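Glutathione S-transferase domain (Burkholderia graminis, PDB 4MF5) probably acts as a glutathione transferase of the Ure2p-like group, binding glutathione at the junction of its thioredoxin-like and helical domains. Local coordinates at residues 51-55 with 206-211; 57-62 with 243-249; 86-90 with 108-112. All blocks are in the same frame, centred on the assembly; numbering follows the deposited sequence.

Contact 1 (51-55 with 206-211); sequences PNGVK and IATFPW. With GSH (glutathione), chain D.
With CG of Asn52 beside its own backbone N (chi1 -67°), its amide reaches the indole edge of Trp211 at the start of helix 51-63. Trp211 NE1 donates to Asn52 OD1 at 2.9 Å, in a fairly straight bond of 159°. The acceptor lies in the indole plane, but the N-H comes from above the amide plane, the two flat groups being turned 56° from each other. Pro51 supplies the other half of the grip: its CB sits over one face of the indole, 3.5 Å from the centroid of the five-membered ring, a CH-pi contact. Trp211 is thus held at its edge and over a face by consecutive residues.

Lys55, extended beyond CG, passes Ala207, its CE 3.3 Å from Ala207 O, and goes on to the indole edge. Its NZ makes a weak bond to Asn52 OD1, so that oxygen takes two donors; the ammonium is held more firmly by Gln144, and it also bonds Ser112. Further round, Val54 CG2 packs 3.6 Å from Pro210 CB, and Ile206 CG2 lies against Lys55 O. Pro210 has no N-H to give to the preceding turn, and the helix kinks here.

Fixing OD1 leaves the other end of the same amide turned to the ligand, where Asn52 ND2 makes a weak 2.8 Å bond to OE1 of a glutathione present only in traces, whose fine geometry is doubtful. This is the interdomain edge of the glutathione site in the GST fold, where the first helix of the thioredoxin-like domain meets the all-helical domain.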
ATOM      1  N   PRO A  51     -14.563  -3.093   3.376  1.00  9.02           N
ATOM      2  CA  PRO A  51     -13.804  -1.840   3.572  1.00  8.78           C
ATOM      3  C   PRO A  51     -13.036  -1.359   2.359  1.00  8.88           C
ATOM      4  O   PRO A  51     -13.012  -0.147   2.082  1.00  9.74           O
ATOM      5  CB  PRO A  51     -12.889  -2.174   4.747  1.00  9.68           C
ATOM      6  CG  PRO A  51     -13.645  -3.206   5.476  1.00 14.50           C
ATOM      7  CD  PRO A  51     -14.379  -4.037   4.485  1.00 10.20           C
ATOM      8  N   ASN A  52     -12.367  -2.243   1.639  1.00  8.72           N
ATOM      9  CA  ASN A  52     -11.615  -1.790   0.479  1.00  8.71           C
ATOM     10  C   ASN A  52     -12.540  -1.289  -0.621  1.00  8.56           C
ATOM     11  O   ASN A  52     -12.194  -0.335  -1.319  1.00  9.50           O
ATOM     12  CB  ASN A  52     -10.699  -2.871  -0.058  1.00  8.88           C
ATOM     13  CG  ASN A  52      -9.577  -3.205   0.906  1.00  8.98           C
ATOM     14  OD1 ASN A  52      -9.155  -2.352   1.691  1.00  8.86           O
ATOM     15  ND2 ASN A  52      -9.041  -4.417   0.813  1.00 11.37           N
ATOM     16  N   GLY A  53     -13.697  -1.921  -0.804  1.00  8.07           N
ATOM     17  CA  GLY A  53     -14.641  -1.479  -1.798  1.00  8.15           C
ATOM     18  C   GLY A  53     -15.242  -0.126  -1.489  1.00  8.08           C
ATOM     19  O   GLY A  53     -15.359   0.740  -2.369  1.00  8.39           O
ATOM     20  N   VAL A  54     -15.639   0.081  -0.241  1.00  7.69           N
ATOM     21  CA  VAL A  54     -16.289   1.328   0.101  1.00  7.85           C
ATOM     22  C   VAL A  54     -15.338   2.501   0.076  1.00  7.72           C
ATOM     23  O   VAL A  54     -15.780   3.635  -0.070  1.00  7.84           O
ATOM     24  CB  VAL A  54     -17.064   1.279   1.440  1.00  8.33           C
ATOM     25  CG1 VAL A  54     -18.112   0.178   1.403  1.00  9.53           C
ATOM     26  CG2 VAL A  54     -16.139   1.172   2.637  1.00  9.08           C
ATOM     27  N   LYS A  55     -14.023   2.309   0.190  1.00  7.41           N
ATOM     28  CA  LYS A  55     -13.134   3.431  -0.034  1.00  7.40           C
ATOM     29  C   LYS A  55     -13.495   4.096  -1.359  1.00  7.72           C
ATOM     30  O   LYS A  55     -13.510   5.336  -1.462  1.00  7.67           O
ATOM     31  CB  LYS A  55     -11.670   2.979  -0.113  1.00  7.44           C
ATOM     32  CG  LYS A  55     -11.075   2.352   1.129  1.00  7.85           C
ATOM     33  CD  LYS A  55      -9.677   1.847   0.809  1.00  7.57           C
ATOM     34  CE  LYS A  55      -9.021   0.973   1.851  1.00  7.81           C
ATOM     35  NZ  LYS A  55      -7.737   0.453   1.342  1.00  7.77           N
ATOM     36  N   ILE A 206     -10.565   8.675   3.805  1.00  7.13           N
ATOM     37  CA  ILE A 206     -11.404   7.745   3.069  1.00  7.44           C
ATOM     38  C   ILE A 206     -10.794   6.341   3.044  1.00  7.15           C
ATOM     39  O   ILE A 206     -11.510   5.348   3.128  1.00  7.70           O
ATOM     40  CB  ILE A 206     -11.689   8.292   1.659  1.00  7.89           C
ATOM     41  CG1 ILE A 206     -12.516   9.586   1.767  1.00  7.91           C
ATOM     42  CG2 ILE A 206     -12.397   7.248   0.811  1.00  8.41           C
ATOM     43  CD1 ILE A 206     -12.686  10.328   0.452  1.00  9.85           C
ATOM     44  N   ALA A 207      -9.461   6.260   2.941  1.00  7.20           N
ATOM     45  CA  ALA A 207      -8.798   4.958   2.962  1.00  7.36           C
ATOM     46  C   ALA A 207      -8.917   4.294   4.323  1.00  6.98           C
ATOM     47  O   ALA A 207      -9.009   3.078   4.428  1.00  7.43           O
ATOM     48  CB  ALA A 207      -7.340   5.099   2.590  1.00  7.70           C
ATOM     49  N   THR A 208      -8.826   5.090   5.391  1.00  7.31           N
ATOM     50  CA  THR A 208      -8.552   4.590   6.736  1.00  7.27           C
ATOM     51  C   THR A 208      -9.815   4.301   7.540  1.00  7.13           C
ATOM     52  O   THR A 208      -9.946   3.236   8.154  1.00  7.38           O
ATOM     53  CB  THR A 208      -7.658   5.595   7.471  1.00  7.91           C
ATOM     54  OG1 THR A 208      -6.443   5.780   6.735  1.00  9.00           O
ATOM     55  CG2 THR A 208      -7.328   5.140   8.864  1.00  8.97           C
ATOM     56  N   PHE A 209     -10.739   5.243   7.592  1.00  7.29           N
ATOM     57  CA  PHE A 209     -11.888   5.090   8.496  1.00  7.32           C
ATOM     58  C   PHE A 209     -12.832   3.932   8.161  1.00  7.49           C
ATOM     59  O   PHE A 209     -13.399   3.371   9.091  1.00  8.08           O
ATOM     60  CB  PHE A 209     -12.599   6.417   8.740  1.00  7.69           C
ATOM     61  CG  PHE A 209     -11.739   7.365   9.532  1.00  7.61           C
ATOM     62  CD1 PHE A 209     -11.529   7.154  10.888  1.00  8.70           C
ATOM     63  CD2 PHE A 209     -11.060   8.405   8.922  1.00  8.17           C
ATOM     64  CE1 PHE A 209     -10.673   7.965  11.602  1.00  9.66           C
ATOM     65  CE2 PHE A 209     -10.201   9.209   9.630  1.00  9.27           C
ATOM     66  CZ  PHE A 209     -10.002   8.983  10.982  1.00  9.48           C
ATOM     67  N   PRO A 210     -12.969   3.498   6.889  1.00  7.62           N
ATOM     68  CA  PRO A 210     -13.770   2.289   6.661  1.00  7.92           C
ATOM     69  C   PRO A 210     -13.208   1.063   7.391  1.00  7.86           C
ATOM     70  O   PRO A 210     -13.959   0.166   7.789  1.00  8.09           O
ATOM     71  CB  PRO A 210     -13.727   2.106   5.138  1.00  8.57           C
ATOM     72  CG  PRO A 210     -13.581   3.517   4.637  1.00  8.13           C
ATOM     73  CD  PRO A 210     -12.590   4.121   5.596  1.00  7.92           C
ATOM     74  N   TRP A 211     -11.889   1.017   7.540  1.00  7.69           N
ATOM     75  CA  TRP A 211     -11.241  -0.079   8.251  1.00  7.39           C
ATOM     76  C   TRP A 211     -11.413   0.029   9.762  1.00  7.41           C
ATOM     77  O   TRP A 211     -11.615  -0.972  10.428  1.00  8.01           O
ATOM     78  CB  TRP A 211      -9.779  -0.188   7.831  1.00  7.67           C
ATOM     79  CG  TRP A 211      -9.625  -1.044   6.618  1.00  7.71           C
ATOM     80  CD1 TRP A 211      -9.489  -0.650   5.315  1.00  8.78           C
ATOM     81  CD2 TRP A 211      -9.696  -2.460   6.605  1.00  8.56           C
ATOM     82  NE1 TRP A 211      -9.442  -1.736   4.503  1.00  9.81           N
ATOM     83  CE2 TRP A 211      -9.559  -2.866   5.268  1.00  9.54           C
ATOM     84  CE3 TRP A 211      -9.885  -3.424   7.595  1.00  9.94           C
ATOM     85  CZ2 TRP A 211      -9.585  -4.207   4.894  1.00 11.52           C
ATOM     86  CZ3 TRP A 211      -9.909  -4.765   7.210  1.00 12.16           C
ATOM     87  CH2 TRP A 211      -9.762  -5.137   5.885  1.00 13.07           C
TER
HETATM   88  CG1 GSH D 303      -8.991  -5.843  -1.692  0.62 18.06           C
HETATM   89  CD1 GSH D 303     -10.303  -6.376  -1.226  0.62 16.16           C
HETATM   90  OE1 GSH D 303     -11.110  -5.733  -0.535  0.62 26.90           O
HETATM   91  N2  GSH D 303     -10.553  -7.592  -1.628  0.62 32.97           N
HETATM   92  CA2 GSH D 303     -11.076  -8.656  -0.804  0.62 24.50           C
HETATM   93  C2  GSH D 303     -11.631  -9.595  -1.808  0.62 25.29           C
HETATM   94  O2  GSH D 303     -12.002  -9.149  -2.953  0.62 18.15           O
HETATM   95  CB2 GSH D 303     -12.181  -8.446   0.197  0.62 32.98           C
HETATM   96  SG2 GSH D 303     -12.803  -6.778   0.283  0.62 33.97           S
HETATM   97  N3  GSH D 303     -11.672 -10.862  -1.455  0.62 27.04           N
HETATM   98  CA3 GSH D 303     -11.983 -11.878  -2.431  0.62 26.34           C
HETATM   99  C3  GSH D 303     -11.135 -13.102  -2.177  0.62 27.92           C
HETATM  100  O31 GSH D 303     -10.383 -13.093  -1.180  0.62 31.01           O
HETATM  101  O32 GSH D 303     -11.197 -14.083  -2.949  0.62 24.90           O

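Contact 2 (57-62 with 243-249); sequences SIMLEE and RPAVVRG
Glu61 and Glu62 meet helix 244-250 in a helix-helix packing of the GST fold, in which this helix near the C-terminus folds back over the first helix of the thioredoxin-like domain. The segment axes approach to 7.8 Å at 136°, with two salt bridges at one end and a close backbone approach at Gly249 at the other.

Glu61, bent at chi2, lays CB against Ala245 O and sends OE1 to Arg248 NE at 2.8 Å. That bond is almost straight (174°) and lies in the guanidinium plane, yet it reaches the carboxylate from above its plane. A water accepts a weak bond from Arg248 NH2 and donates to Glu61 O, while the second carboxylate oxygen of Glu61 is bonded to Tyr67.

Glu62 is gripped side-on by Arg243, the N-cap residue: NE meets OE2 at 2.8 Å and NH2 meets OE1 at 2.9 Å, both on the syn side of the carboxylate. Two bonds fix their mutual rotation, with the planes 33° apart, and Tyr201 adds a cation-pi contact to Arg243. The methyl of Ala245 lies 3.5 Å from Glu62 CD, beneath the carboxylate carbon.

Gly249, without a side chain, lets the helices close to 4.1 Å between its CA and that of Ile58. At this end Ile58 CG2 packs on Val246 CG2, and Ser57 OG, which also bonds Ser252 O, donates to Gly249 O at 2.7 Å.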
ATOM      1  N   SER A  57     -16.302   3.642  -3.502  1.00  7.76           N
ATOM      2  CA  SER A  57     -17.648   4.202  -3.625  1.00  7.99           C
ATOM      3  C   SER A  57     -17.799   5.471  -2.784  1.00  8.05           C
ATOM      4  O   SER A  57     -18.461   6.422  -3.237  1.00  8.49           O
ATOM      5  CB  SER A  57     -18.707   3.167  -3.285  1.00  8.32           C
ATOM      6  OG  SER A  57     -18.422   2.570  -2.047  1.00  8.92           O
ATOM      7  N   ILE A  58     -17.196   5.527  -1.590  1.00  7.70           N
ATOM      8  CA  ILE A  58     -17.218   6.758  -0.817  1.00  7.71           C
ATOM      9  C   ILE A  58     -16.545   7.889  -1.593  1.00  8.09           C
ATOM     10  O   ILE A  58     -17.065   8.995  -1.680  1.00  8.23           O
ATOM     11  CB  ILE A  58     -16.583   6.580   0.569  1.00  7.74           C
ATOM     12  CG1 ILE A  58     -17.467   5.653   1.430  1.00  8.41           C
ATOM     13  CG2 ILE A  58     -16.346   7.924   1.231  1.00  8.11           C
ATOM     14  CD1 ILE A  58     -16.797   5.167   2.701  1.00  9.00           C
ATOM     15  N   MET A  59     -15.370   7.634  -2.161  1.00  7.73           N
ATOM     16  CA  MET A  59     -14.677   8.669  -2.933  1.00  7.94           C
ATOM     17  C   MET A  59     -15.547   9.184  -4.088  1.00  8.43           C
ATOM     18  O   MET A  59     -15.626  10.391  -4.350  1.00  9.18           O
ATOM     19  CB  MET A  59     -13.357   8.106  -3.452  1.00  8.59           C
ATOM     20  CG  MET A  59     -12.545   9.083  -4.291  1.00  9.13           C
ATOM     21  SD  MET A  59     -11.996  10.498  -3.312  1.00  9.86           S
ATOM     22  CE  MET A  59     -10.876  11.235  -4.504  1.00 10.00           C
ATOM     23  N   LEU A  60     -16.204   8.277  -4.792  1.00  8.09           N
ATOM     24  CA  LEU A  60     -17.087   8.648  -5.882  1.00  8.60           C
ATOM     25  C   LEU A  60     -18.254   9.485  -5.389  1.00  8.94           C
ATOM     26  O   LEU A  60     -18.621  10.485  -6.015  1.00  9.64           O
ATOM     27  CB  LEU A  60     -17.564   7.400  -6.633  1.00  8.05           C
ATOM     28  CG  LEU A  60     -16.457   6.683  -7.406  1.00  8.33           C
ATOM     29  CD1 LEU A  60     -16.862   5.251  -7.740  1.00  8.63           C
ATOM     30  CD2 LEU A  60     -16.062   7.437  -8.666  1.00  8.73           C
ATOM     31  N   GLU A  61     -18.864   9.095  -4.272  1.00  8.60           N
ATOM     32  CA  GLU A  61     -19.964   9.863  -3.714  1.00  9.17           C
ATOM     33  C   GLU A  61     -19.511  11.226  -3.212  1.00  9.53           C
ATOM     34  O   GLU A  61     -20.233  12.206  -3.376  1.00 11.80           O
ATOM     35  CB  GLU A  61     -20.633   9.069  -2.578  1.00  9.63           C
ATOM     36  CG  GLU A  61     -21.357   7.820  -3.055  1.00 10.00           C
ATOM     37  CD  GLU A  61     -22.595   8.090  -3.879  1.00 10.77           C
ATOM     38  OE1 GLU A  61     -23.127   9.218  -3.833  1.00 11.55           O
ATOM     39  OE2 GLU A  61     -23.061   7.141  -4.548  1.00 11.80           O
ATOM     40  N   GLU A  62     -18.329  11.315  -2.616  1.00  8.80           N
ATOM     41  CA  GLU A  62     -17.814  12.588  -2.123  1.00  9.42           C
ATOM     42  C   GLU A  62     -17.559  13.557  -3.267  1.00 10.61           C
ATOM     43  O   GLU A  62     -17.886  14.743  -3.173  1.00 13.25           O
ATOM     44  CB  GLU A  62     -16.508  12.377  -1.346  1.00  9.39           C
ATOM     45  CG  GLU A  62     -16.684  11.693   0.002  1.00  8.83           C
ATOM     46  CD  GLU A  62     -17.164  12.568   1.137  1.00  9.66           C
ATOM     47  OE1 GLU A  62     -17.453  13.771   0.899  1.00 12.10           O
ATOM     48  OE2 GLU A  62     -17.246  12.055   2.269  1.00  9.54           O
ATOM     49  N   ARG A 243     -21.032  11.512   7.597  1.00  8.86           N
ATOM     50  CA  ARG A 243     -21.041  12.259   6.351  1.00  9.22           C
ATOM     51  C   ARG A 243     -22.037  11.645   5.378  1.00  9.17           C
ATOM     52  O   ARG A 243     -21.995  10.440   5.132  1.00  9.26           O
ATOM     53  CB  ARG A 243     -19.646  12.268   5.715  1.00  9.35           C
ATOM     54  CG  ARG A 243     -18.599  13.021   6.529  1.00  9.36           C
ATOM     55  CD  ARG A 243     -17.227  12.989   5.888  1.00  9.58           C
ATOM     56  NE  ARG A 243     -17.197  13.680   4.596  1.00  9.27           N
ATOM     57  CZ  ARG A 243     -16.910  14.957   4.439  1.00 10.34           C
ATOM     58  NH1 ARG A 243     -16.647  15.735   5.483  1.00 12.60           N
ATOM     59  NH2 ARG A 243     -16.872  15.460   3.223  1.00 11.66           N
ATOM     60  N   PRO A 244     -22.905  12.467   4.767  1.00 10.59           N
ATOM     61  CA  PRO A 244     -23.900  11.840   3.880  1.00 11.09           C
ATOM     62  C   PRO A 244     -23.280  11.057   2.733  1.00 10.08           C
ATOM     63  O   PRO A 244     -23.811  10.005   2.354  1.00 10.14           O
ATOM     64  CB  PRO A 244     -24.739  13.033   3.394  1.00 12.88           C
ATOM     65  CG  PRO A 244     -24.719  13.935   4.591  1.00 15.81           C
ATOM     66  CD  PRO A 244     -23.293  13.848   5.108  1.00 13.11           C
ATOM     67  N   ALA A 245     -22.166  11.530   2.168  1.00  9.97           N
ATOM     68  CA  ALA A 245     -21.535  10.787   1.081  1.00 10.01           C
ATOM     69  C   ALA A 245     -20.965   9.454   1.563  1.00  9.27           C
ATOM     70  O   ALA A 245     -20.920   8.493   0.796  1.00  9.88           O
ATOM     71  CB  ALA A 245     -20.447  11.616   0.447  1.00 10.71           C
ATOM     72  N   VAL A 246     -20.501   9.415   2.817  1.00  8.98           N
ATOM     73  CA  VAL A 246     -20.028   8.163   3.399  1.00  9.30           C
ATOM     74  C   VAL A 246     -21.183   7.183   3.542  1.00  9.23           C
ATOM     75  O   VAL A 246     -21.071   6.020   3.160  1.00  9.73           O
ATOM     76  CB  VAL A 246     -19.279   8.412   4.737  1.00  9.01           C
ATOM     77  CG1 VAL A 246     -19.052   7.100   5.467  1.00  9.36           C
ATOM     78  CG2 VAL A 246     -17.979   9.133   4.475  1.00  9.17           C
ATOM     79  N   VAL A 247     -22.304   7.642   4.084  1.00  9.17           N
ATOM     80  CA  VAL A 247     -23.469   6.794   4.220  1.00  9.60           C
ATOM     81  C   VAL A 247     -23.860   6.224   2.842  1.00 10.01           C
ATOM     82  O   VAL A 247     -24.132   5.025   2.695  1.00 10.62           O
ATOM     83  CB  VAL A 247     -24.620   7.572   4.865  1.00 10.67           C
ATOM     84  CG1 VAL A 247     -25.922   6.757   4.861  1.00 15.01           C
ATOM     85  CG2 VAL A 247     -24.265   7.960   6.303  1.00 11.20           C
ATOM     86  N   ARG A 248     -23.882   7.066   1.806  1.00  9.56           N
ATOM     87  CA  ARG A 248     -24.210   6.535   0.474  1.00  9.98           C
ATOM     88  C   ARG A 248     -23.175   5.518  -0.011  1.00  9.78           C
ATOM     89  O   ARG A 248     -23.525   4.467  -0.550  1.00 10.43           O
ATOM     90  CB  ARG A 248     -24.353   7.665  -0.546  1.00 10.52           C
ATOM     91  CG  ARG A 248     -25.528   8.609  -0.287  1.00 12.15           C
ATOM     92  CD  ARG A 248     -25.806   9.539  -1.447  1.00 13.39           C
ATOM     93  NE  ARG A 248     -24.674  10.367  -1.834  1.00 13.95           N
ATOM     94  CZ  ARG A 248     -24.365  11.554  -1.330  1.00 14.14           C
ATOM     95  NH1 ARG A 248     -25.091  12.092  -0.359  1.00 14.49           N
ATOM     96  NH2 ARG A 248     -23.300  12.206  -1.801  1.00 16.78           N
ATOM     97  N   GLY A 249     -21.888   5.832   0.152  1.00  9.30           N
ATOM     98  CA  GLY A 249     -20.850   4.955  -0.326  1.00  9.41           C
ATOM     99  C   GLY A 249     -20.806   3.606   0.381  1.00  9.55           C
ATOM    100  O   GLY A 249     -20.440   2.579  -0.230  1.00 10.21           O
TER
HETATM  101  O   HOH W   1     -22.550  12.560  -4.742  1.00 26.54           O

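Contact 3 (86-90 with 108-112); sequences SLNPN and PLFES. With FMT (formic acid), chain B.
Pro108 opens the contact on an edge strand of the sheet, its CB pressed 3.4 Å from Leu87 CD1, tighter than usual for two carbons. Leu109 turns its side chain the other way, toward helix 112-123, and offers little but backbone to Leu87.

Phe110 buries more surface than any other residue here. With chi1 at 64°, its ring stands under the loop 86-90, and the Asn88 amide lies stacked on it, the planes 16° apart. Asn88 OD1 sits 3.1 Å above the ring plane, over its centre, and also accepts from Asn90 N at 2.8 Å, closing an Asx turn. Pro89 CD adds a 3.6 Å contact to Phe110 CE1, and Trp140 of the second subunit meets the phenyl ring edge-to-face.

Glu111, at the N-cap position of the following helix, joins the loop through one water that donates to Glu111 OE2 (2.8 Å) and accepts from both Asn88 ND2 and Asn90 ND2. The other end of the Asn90 amide bonds Arg181 of the second subunit. Ser112 begins helix 112-123 and binds a formic acid molecule, probably from the crystallisation liquor, through its N, 2.8 Å from O2, and through its OG to O1.

Such carboxylate binding is consistent with Ser112 receiving the gamma-glutamyl carboxylate of glutathione, as in other GSTs. Stack and Asx-turn bond limit rotation of the Asn88 amide; the water ties both asparagines to Glu111.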
ATOM      1  N   SER A  86      -9.880 -10.669 -15.685  1.00 11.75           N
ATOM      2  CA  SER A  86      -9.353  -9.949 -16.847  1.00 12.08           C
ATOM      3  C   SER A  86      -9.106  -8.482 -16.530  1.00 11.73           C
ATOM      4  O   SER A  86      -8.288  -7.831 -17.178  1.00 13.69           O
ATOM      5  CB  SER A  86     -10.287 -10.071 -18.050  1.00 12.52           C
ATOM      6  OG  SER A  86     -11.472  -9.320 -17.909  1.00 12.79           O
ATOM      7  N   LEU A  87      -9.820  -7.951 -15.544  1.00 10.34           N
ATOM      8  CA  LEU A  87      -9.612  -6.584 -15.074  1.00 10.41           C
ATOM      9  C   LEU A  87      -8.657  -6.558 -13.876  1.00  9.81           C
ATOM     10  O   LEU A  87      -7.716  -5.760 -13.841  1.00 11.27           O
ATOM     11  CB  LEU A  87     -10.941  -5.931 -14.705  1.00  9.91           C
ATOM     12  CG  LEU A  87     -10.859  -4.496 -14.203  1.00  9.64           C
ATOM     13  CD1 LEU A  87     -10.161  -3.586 -15.215  1.00 11.46           C
ATOM     14  CD2 LEU A  87     -12.229  -3.963 -13.858  1.00  9.99           C
ATOM     15  N   ASN A  88      -8.895  -7.416 -12.885  1.00 10.01           N
ATOM     16  CA  ASN A  88      -7.992  -7.516 -11.742  1.00  9.71           C
ATOM     17  C   ASN A  88      -7.481  -8.938 -11.601  1.00 10.11           C
ATOM     18  O   ASN A  88      -8.177  -9.807 -11.069  1.00  9.94           O
ATOM     19  CB  ASN A  88      -8.613  -7.097 -10.414  1.00 10.08           C
ATOM     20  CG  ASN A  88      -7.564  -7.144  -9.311  1.00  9.63           C
ATOM     21  OD1 ASN A  88      -6.403  -7.477  -9.586  1.00  9.98           O
ATOM     22  ND2 ASN A  88      -7.922  -6.815  -8.098  1.00  9.69           N
ATOM     23  N   PRO A  89      -6.266  -9.205 -12.094  1.00 10.83           N
ATOM     24  CA  PRO A  89      -5.723 -10.567 -12.007  1.00 11.94           C
ATOM     25  C   PRO A  89      -5.450 -11.044 -10.565  1.00 10.83           C
ATOM     26  O   PRO A  89      -5.232 -12.228 -10.361  1.00 12.27           O
ATOM     27  CB  PRO A  89      -4.421 -10.453 -12.799  1.00 15.68           C
ATOM     28  CG  PRO A  89      -4.016  -9.035 -12.640  1.00 15.58           C
ATOM     29  CD  PRO A  89      -5.306  -8.268 -12.713  1.00 12.67           C
ATOM     30  N   ASN A  90      -5.494 -10.133  -9.593  1.00 10.28           N
ATOM     31  CA  ASN A  90      -5.415 -10.483  -8.183  1.00 10.05           C
ATOM     32  C   ASN A  90      -6.764 -10.919  -7.607  1.00  9.83           C
ATOM     33  O   ASN A  90      -6.818 -11.282  -6.433  1.00 10.55           O
ATOM     34  CB  ASN A  90      -4.830  -9.320  -7.390  1.00 10.15           C
ATOM     35  CG  ASN A  90      -4.482  -9.676  -5.964  1.00  9.60           C
ATOM     36  OD1 ASN A  90      -3.902 -10.730  -5.701  1.00 10.48           O
ATOM     37  ND2 ASN A  90      -4.764  -8.769  -5.040  1.00 10.46           N
ATOM     38  N   PRO A 108      -8.481   1.111 -17.160  1.00  8.79           N
ATOM     39  CA  PRO A 108      -8.745   0.045 -16.181  1.00  8.63           C
ATOM     40  C   PRO A 108      -7.821   0.240 -14.988  1.00  8.38           C
ATOM     41  O   PRO A 108      -6.664   0.600 -15.169  1.00  9.78           O
ATOM     42  CB  PRO A 108      -8.371  -1.221 -16.950  1.00  9.25           C
ATOM     43  CG  PRO A 108      -7.262  -0.780 -17.864  1.00 11.45           C
ATOM     44  CD  PRO A 108      -7.576   0.655 -18.232  1.00 10.96           C
ATOM     45  N   LEU A 109      -8.307  -0.010 -13.774  1.00  8.12           N
ATOM     46  CA  LEU A 109      -7.450   0.154 -12.611  1.00  8.20           C
ATOM     47  C   LEU A 109      -7.971  -0.675 -11.460  1.00  7.69           C
ATOM     48  O   LEU A 109      -9.184  -0.722 -11.222  1.00  8.67           O
ATOM     49  CB  LEU A 109      -7.371   1.650 -12.220  1.00  8.49           C
ATOM     50  CG  LEU A 109      -6.168   2.074 -11.398  1.00 10.08           C
ATOM     51  CD1 LEU A 109      -4.885   1.955 -12.199  1.00 11.93           C
ATOM     52  CD2 LEU A 109      -6.341   3.508 -10.909  1.00 11.12           C
ATOM     53  N   PHE A 110      -7.054  -1.301 -10.726  1.00  7.61           N
ATOM     54  CA  PHE A 110      -7.403  -1.952  -9.470  1.00  7.62           C
ATOM     55  C   PHE A 110      -6.478  -1.413  -8.385  1.00  7.32           C
ATOM     56  O   PHE A 110      -5.644  -0.555  -8.651  1.00  8.16           O
ATOM     57  CB  PHE A 110      -7.442  -3.479  -9.599  1.00  8.40           C
ATOM     58  CG  PHE A 110      -6.121  -4.127  -9.927  1.00  8.70           C
ATOM     59  CD1 PHE A 110      -5.717  -4.333 -11.241  1.00 10.46           C
ATOM     60  CD2 PHE A 110      -5.263  -4.545  -8.903  1.00  9.02           C
ATOM     61  CE1 PHE A 110      -4.487  -4.926 -11.512  1.00 12.09           C
ATOM     62  CE2 PHE A 110      -4.046  -5.136  -9.185  1.00 10.88           C
ATOM     63  CZ  PHE A 110      -3.653  -5.322 -10.491  1.00 12.24           C
ATOM     64  N   GLU A 111      -6.692  -1.906  -7.154  1.00  7.36           N
ATOM     65  CA  GLU A 111      -6.051  -1.442  -5.913  1.00  7.54           C
ATOM     66  C   GLU A 111      -6.762  -0.193  -5.432  1.00  7.38           C
ATOM     67  O   GLU A 111      -6.599   0.899  -5.986  1.00  7.37           O
ATOM     68  CB  GLU A 111      -4.537  -1.199  -6.016  1.00  8.00           C
ATOM     69  CG  GLU A 111      -3.755  -2.461  -6.340  1.00  8.67           C
ATOM     70  CD  GLU A 111      -3.769  -3.446  -5.239  1.00  9.44           C
ATOM     71  OE1 GLU A 111      -3.699  -2.993  -4.053  1.00 10.34           O
ATOM     72  OE2 GLU A 111      -3.786  -4.668  -5.489  1.00 10.26           O
ATOM     73  N   SER A 112      -7.504  -0.326  -4.348  1.00  7.29           N
ATOM     74  CA  SER A 112      -8.267   0.797  -3.795  1.00  7.21           C
ATOM     75  C   SER A 112      -7.400   2.028  -3.609  1.00  7.37           C
ATOM     76  O   SER A 112      -7.801   3.126  -3.978  1.00  7.75           O
ATOM     77  CB  SER A 112      -8.900   0.371  -2.480  1.00  7.87           C
ATOM     78  OG  SER A 112      -7.938   0.025  -1.501  1.00  8.04           O
TER
HETATM   79  C   FMT B 301      -7.415  -3.219  -2.354  1.00 10.03           C
HETATM   80  O1  FMT B 301      -7.158  -2.452  -1.418  1.00 10.28           O
HETATM   81  O2  FMT B 301      -7.973  -2.901  -3.426  1.00  9.26           O
HETATM   82  O   HOH W   2      -6.128  -6.173  -5.763  1.00 10.62           O

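In the fold
Contacts 1 and 2 use successive turns of helix 51-63 and form one continuous core: Ile206 CG2 lies 4.0 Å from Ile58 CG2, and Val54 CG1 lies 3.7 Å from Gly249 O. Contact 3 stays within the thioredoxin-like domain, its centre about 17 Å from that of contact 1, but the two join where Lys55 NZ lies 2.9 Å from Ser112 OG, a probable hydrogen bond. Asn52 of contact 1 touches glutathione, whereas the Asn90 side chain of contact 3 stays about 6 Å from it; Gln79 and Ile93 also bond it. Contact 2 is more remote, the Ser57 side chain being about 11 Å from glutathione.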